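Local coordinates for protein Poly(Beta-D-mannuronate) lyase (Pseudopedobacter saltans, PDB 7O79) that probably cleaves alginate as a poly(beta-D-mannuronate) lyase of polysaccharide lyase family 6, built on a parallel beta-helix, at residues R123-F134 and N150-F161. Numbering follows the deposited sequence.
Sequences RGNNNLMQYCSF and NSRYNTVQYCYF. With PO4 (phosphate ion), chain B.
R152 meets N125 through its backbone: R152 N-H points at N125 OD1 (2.8 Å from N, 169° at the hydrogen), while its guanidinium leads away, meeting a phosphate ion in plane at its edge and salt-bridging D189. N154 lies alongside N127, and its amide bonds segment 123-134 at two points, N127 and G124. N154 OD1 accepts from N127 N at 2.8 Å, in the carbonyl plane, and from N127 ND2, tilted from that plane; N154 ND2 donates to G124 O at 2.9 Å. With CG beside its own backbone N (chi1 -60°), N154 repeats the pose of N127, whose OD1 in turn takes the N-H of C98. Asparagines aligned on successive coils and bonded amide to backbone are consistent with a short asparagine ladder, as in parallel beta-helices, and strands 128-130 and 155-157 run 7° from parallel. Without the amide, as with an alanine here, N127 N and ND2 would probably lose a shared acceptor and G124 O a donor. Q157 lies alongside Q130, the amides nearly coplanar and joined by Q157 NE2 donating to Q130 OE1 at 2.8 Å. Y158 sets CB over one face of the Y131 ring (3.8 Å to its centroid), the two rings near parallel but slid apart. F161 CE2 approaches F134 CD2 at 3.4 Å, on the buried face with M129 and V156.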
loop_
_atom_site.group_PDB
_atom_site.type_symbol
_atom_site.label_atom_id
_atom_site.label_comp_id
_atom_site.label_asym_id
_atom_site.label_seq_id
_atom_site.Cartn_x
_atom_site.Cartn_y
_atom_site.Cartn_z
ATOM N N ARG A 123 6.673 -0.280 13.200
ATOM C CA ARG A 123 6.638 -1.311 14.222
ATOM C C ARG A 123 6.262 -0.681 15.569
ATOM O O ARG A 123 6.938 -0.857 16.584
ATOM C CB ARG A 123 7.993 -2.018 14.255
ATOM C CG ARG A 123 8.027 -3.271 15.025
ATOM C CD ARG A 123 9.423 -3.868 14.899
ATOM N NE ARG A 123 9.751 -4.693 16.054
ATOM C CZ ARG A 123 9.791 -4.250 17.313
ATOM N NH1 ARG A 123 9.545 -2.969 17.608
ATOM N NH2 ARG A 123 10.101 -5.095 18.288
ATOM N N GLY A 124 5.165 0.067 15.573
ATOM C CA GLY A 124 4.719 0.868 16.699
ATOM C C GLY A 124 3.494 1.645 16.259
ATOM O O GLY A 124 3.034 1.520 15.118
ATOM N N ASN A 125 2.964 2.465 17.164
ATOM C CA ASN A 125 1.625 3.008 16.955
ATOM C C ASN A 125 1.574 4.518 16.751
ATOM O O ASN A 125 2.394 5.280 17.265
ATOM C CB ASN A 125 0.690 2.617 18.104
ATOM C CG ASN A 125 0.742 1.141 18.397
ATOM O OD1 ASN A 125 0.248 0.322 17.608
ATOM N ND2 ASN A 125 1.323 0.783 19.530
ATOM N N ASN A 126 0.575 4.939 15.985
ATOM C CA ASN A 126 0.277 6.358 15.799
ATOM C C ASN A 126 1.462 7.152 15.243
ATOM O O ASN A 126 1.653 8.318 15.579
ATOM C CB ASN A 126 -0.240 6.974 17.102
ATOM C CG ASN A 126 -1.359 6.166 17.707
ATOM O OD1 ASN A 126 -1.131 5.176 18.401
ATOM N ND2 ASN A 126 -2.583 6.558 17.409
ATOM N N ASN A 127 2.237 6.544 14.359
ATOM C CA ASN A 127 3.348 7.246 13.735
ATOM C C ASN A 127 2.933 7.901 12.412
ATOM O O ASN A 127 1.967 7.499 11.756
ATOM C CB ASN A 127 4.529 6.298 13.520
ATOM C CG ASN A 127 5.019 5.663 14.826
ATOM O OD1 ASN A 127 5.675 6.324 15.637
ATOM N ND2 ASN A 127 4.703 4.381 15.030
ATOM N N LEU A 128 3.690 8.926 12.023
ATOM C CA LEU A 128 3.382 9.741 10.855
ATOM C C LEU A 128 4.620 9.947 9.996
ATOM O O LEU A 128 5.685 10.294 10.514
ATOM C CB LEU A 128 2.813 11.096 11.282
ATOM C CG LEU A 128 2.493 12.097 10.170
ATOM C CD1 LEU A 128 1.522 11.535 9.147
ATOM C CD2 LEU A 128 1.907 13.346 10.804
ATOM N N MET A 129 4.485 9.697 8.694
ATOM C CA MET A 129 5.481 10.057 7.686
ATOM C C MET A 129 4.818 10.937 6.645
ATOM O O MET A 129 3.829 10.521 6.042
ATOM C CB MET A 129 6.062 8.835 6.960
ATOM C CG MET A 129 7.360 9.127 6.217
ATOM S SD MET A 129 8.262 7.660 5.604
ATOM C CE MET A 129 7.090 6.958 4.426
ATOM N N GLN A 130 5.382 12.122 6.392
ATOM C CA GLN A 130 4.774 13.009 5.415
ATOM C C GLN A 130 5.837 13.897 4.781
ATOM O O GLN A 130 6.864 14.189 5.392
ATOM C CB GLN A 130 3.655 13.852 6.042
ATOM C CG GLN A 130 4.113 14.785 7.162
ATOM C CD GLN A 130 2.964 15.616 7.720
ATOM O OE1 GLN A 130 1.797 15.224 7.630
ATOM N NE2 GLN A 130 3.293 16.767 8.305
ATOM N N TYR A 131 5.581 14.306 3.538
ATOM C CA TYR A 131 6.525 15.103 2.741
ATOM C C TYR A 131 7.904 14.460 2.674
ATOM O O TYR A 131 8.936 15.112 2.834
ATOM C CB TYR A 131 6.617 16.531 3.261
ATOM C CG TYR A 131 5.276 17.204 3.222
ATOM C CD1 TYR A 131 4.735 17.633 2.010
ATOM C CD2 TYR A 131 4.527 17.379 4.377
ATOM C CE1 TYR A 131 3.491 18.248 1.951
ATOM C CE2 TYR A 131 3.285 17.993 4.319
ATOM C CZ TYR A 131 2.780 18.422 3.102
ATOM O OH TYR A 131 1.547 19.031 3.039
ATOM N N CYS A 132 7.918 13.161 2.407
ATOM C CA CYS A 132 9.155 12.453 2.156
ATOM C C CYS A 132 9.162 11.930 0.726
ATOM O O CYS A 132 8.109 11.724 0.116
ATOM C CB CYS A 132 9.353 11.322 3.168
ATOM S SG CYS A 132 9.610 11.903 4.876
ATOM N N SER A 133 10.365 11.724 0.187
ATOM C CA SER A 133 10.551 11.294 -1.196
ATOM C C SER A 133 11.421 10.047 -1.246
ATOM O O SER A 133 12.400 9.929 -0.507
ATOM C CB SER A 133 11.204 12.380 -2.069
ATOM O OG SER A 133 10.358 13.495 -2.225
ATOM N N PHE A 134 11.073 9.139 -2.154
ATOM C CA PHE A 134 11.721 7.839 -2.261
ATOM C C PHE A 134 11.930 7.511 -3.730
ATOM O O PHE A 134 10.969 7.451 -4.502
ATOM C CB PHE A 134 10.881 6.763 -1.560
ATOM C CG PHE A 134 10.504 7.125 -0.146
ATOM C CD1 PHE A 134 11.373 6.846 0.897
ATOM C CD2 PHE A 134 9.339 7.820 0.126
ATOM C CE1 PHE A 134 11.064 7.180 2.191
ATOM C CE2 PHE A 134 9.012 8.168 1.424
ATOM C CZ PHE A 134 9.879 7.847 2.468
ATOM N N ASN A 150 1.328 -4.958 17.156
ATOM C CA ASN A 150 1.527 -3.714 17.907
ATOM C C ASN A 150 1.946 -2.536 17.010
ATOM O O ASN A 150 2.760 -1.691 17.393
ATOM C CB ASN A 150 2.536 -3.942 19.044
ATOM C CG ASN A 150 2.459 -2.864 20.096
ATOM O OD1 ASN A 150 1.372 -2.473 20.517
ATOM N ND2 ASN A 150 3.608 -2.369 20.519
ATOM N N SER A 151 1.337 -2.432 15.803
ATOM C CA SER A 151 1.699 -1.356 14.873
ATOM C C SER A 151 0.421 -0.840 14.173
ATOM O O SER A 151 0.134 -1.075 12.994
ATOM C CB SER A 151 2.770 -1.854 13.893
ATOM O OG SER A 151 3.179 -0.860 12.983
ATOM N N ARG A 152 -0.387 -0.093 14.921
ATOM C CA ARG A 152 -1.682 0.386 14.469
ATOM C C ARG A 152 -1.669 1.903 14.341
ATOM O O ARG A 152 -0.909 2.591 15.038
ATOM C CB ARG A 152 -2.796 -0.018 15.444
ATOM C CG ARG A 152 -2.972 -1.507 15.625
ATOM C CD ARG A 152 -4.074 -1.825 16.626
ATOM N NE ARG A 152 -4.436 -3.241 16.591
ATOM C CZ ARG A 152 -3.714 -4.210 17.155
ATOM N NH1 ARG A 152 -4.113 -5.479 17.083
ATOM N NH2 ARG A 152 -2.584 -3.911 17.784
ATOM N N TYR A 153 -2.545 2.414 13.460
ATOM C CA TYR A 153 -2.808 3.857 13.303
ATOM C C TYR A 153 -1.598 4.634 12.785
ATOM O O TYR A 153 -1.380 5.789 13.144
ATOM C CB TYR A 153 -3.335 4.493 14.599
ATOM C CG TYR A 153 -4.718 3.997 14.965
ATOM C CD1 TYR A 153 -5.848 4.573 14.388
ATOM C CD2 TYR A 153 -4.898 2.974 15.883
ATOM C CE1 TYR A 153 -7.128 4.113 14.697
ATOM C CE2 TYR A 153 -6.162 2.517 16.208
ATOM C CZ TYR A 153 -7.264 3.087 15.621
ATOM O OH TYR A 153 -8.509 2.624 15.947
ATOM N N ASN A 154 -0.797 4.011 11.941
ATOM C CA ASN A 154 0.279 4.712 11.263
ATOM C C ASN A 154 -0.242 5.323 9.967
ATOM O O ASN A 154 -1.174 4.805 9.344
ATOM C CB ASN A 154 1.443 3.758 11.003
ATOM C CG ASN A 154 2.016 3.182 12.294
ATOM O OD1 ASN A 154 2.336 3.935 13.219
ATOM N ND2 ASN A 154 2.165 1.849 12.359
ATOM N N THR A 155 0.342 6.456 9.587
ATOM C CA THR A 155 -0.157 7.259 8.476
ATOM C C THR A 155 1.027 7.664 7.613
ATOM O O THR A 155 2.055 8.099 8.138
ATOM C CB THR A 155 -0.910 8.504 8.994
ATOM O OG1 THR A 155 -2.100 8.088 9.674
ATOM C CG2 THR A 155 -1.321 9.435 7.840
ATOM N N VAL A 156 0.888 7.498 6.297
ATOM C CA VAL A 156 1.871 7.953 5.324
ATOM C C VAL A 156 1.121 8.852 4.342
ATOM O O VAL A 156 0.198 8.387 3.663
ATOM C CB VAL A 156 2.532 6.773 4.584
ATOM C CG1 VAL A 156 3.413 7.277 3.428
ATOM C CG2 VAL A 156 3.298 5.858 5.552
ATOM N N GLN A 157 1.484 10.137 4.285
ATOM C CA GLN A 157 0.739 11.070 3.451
ATOM C C GLN A 157 1.668 12.080 2.800
ATOM O O GLN A 157 2.730 12.400 3.334
ATOM C CB GLN A 157 -0.370 11.780 4.259
ATOM C CG GLN A 157 0.126 12.603 5.421
ATOM C CD GLN A 157 -1.019 13.215 6.215
ATOM O OE1 GLN A 157 -2.182 12.918 5.967
ATOM N NE2 GLN A 157 -0.689 14.064 7.186
ATOM N N TYR A 158 1.250 12.581 1.629
ATOM C CA TYR A 158 2.000 13.602 0.896
ATOM C C TYR A 158 3.435 13.182 0.640
ATOM O O TYR A 158 4.348 14.015 0.615
ATOM C CB TYR A 158 1.973 14.964 1.603
ATOM C CG TYR A 158 0.606 15.406 2.058
ATOM C CD1 TYR A 158 -0.398 15.649 1.137
ATOM C CD2 TYR A 158 0.336 15.641 3.396
ATOM C CE1 TYR A 158 -1.654 16.071 1.545
ATOM C CE2 TYR A 158 -0.913 16.068 3.815
ATOM C CZ TYR A 158 -1.899 16.278 2.889
ATOM O OH TYR A 158 -3.144 16.707 3.298
ATOM N N CYS A 159 3.646 11.891 0.422
ATOM C CA CYS A 159 4.956 11.421 0.024
ATOM C C CYS A 159 5.005 11.178 -1.482
ATOM O O CYS A 159 3.991 11.166 -2.185
ATOM C CB CYS A 159 5.336 10.157 0.804
ATOM S SG CYS A 159 5.649 10.501 2.558
ATOM N N TYR A 160 6.224 10.983 -1.969
ATOM C CA TYR A 160 6.498 10.857 -3.392
ATOM C C TYR A 160 7.328 9.597 -3.608
ATOM O O TYR A 160 8.431 9.476 -3.056
ATOM C CB TYR A 160 7.226 12.112 -3.883
ATOM C CG TYR A 160 7.436 12.224 -5.375
ATOM C CD1 TYR A 160 6.600 11.575 -6.276
ATOM C CD2 TYR A 160 8.475 13.005 -5.884
ATOM C CE1 TYR A 160 6.788 11.704 -7.644
ATOM C CE2 TYR A 160 8.678 13.128 -7.253
ATOM C CZ TYR A 160 7.831 12.485 -8.122
ATOM O OH TYR A 160 8.036 12.614 -9.471
ATOM N N PHE A 161 6.804 8.661 -4.411
ATOM C CA PHE A 161 7.491 7.403 -4.715
ATOM C C PHE A 161 7.726 7.340 -6.220
ATOM O O PHE A 161 6.775 7.211 -6.997
ATOM C CB PHE A 161 6.696 6.190 -4.223
ATOM C CG PHE A 161 6.262 6.288 -2.778
ATOM C CD1 PHE A 161 5.096 6.953 -2.430
ATOM C CD2 PHE A 161 7.041 5.724 -1.771
ATOM C CE1 PHE A 161 4.692 7.053 -1.106
ATOM C CE2 PHE A 161 6.644 5.813 -0.437
ATOM C CZ PHE A 161 5.471 6.493 -0.102
HETATM P P PO4 B . -1.445 -7.541 18.739
HETATM O O1 PO4 B . -1.087 -6.571 17.623
HETATM O O2 PO4 B . -1.326 -6.813 20.067
HETATM O O3 PO4 B . -0.481 -8.701 18.687
HETATM O O4 PO4 B . -2.847 -8.102 18.591
HETATM O O HOH W 1 -1.283 -1.642 18.573
HETATM O O HOH W 2 -1.044 8.378 12.404
#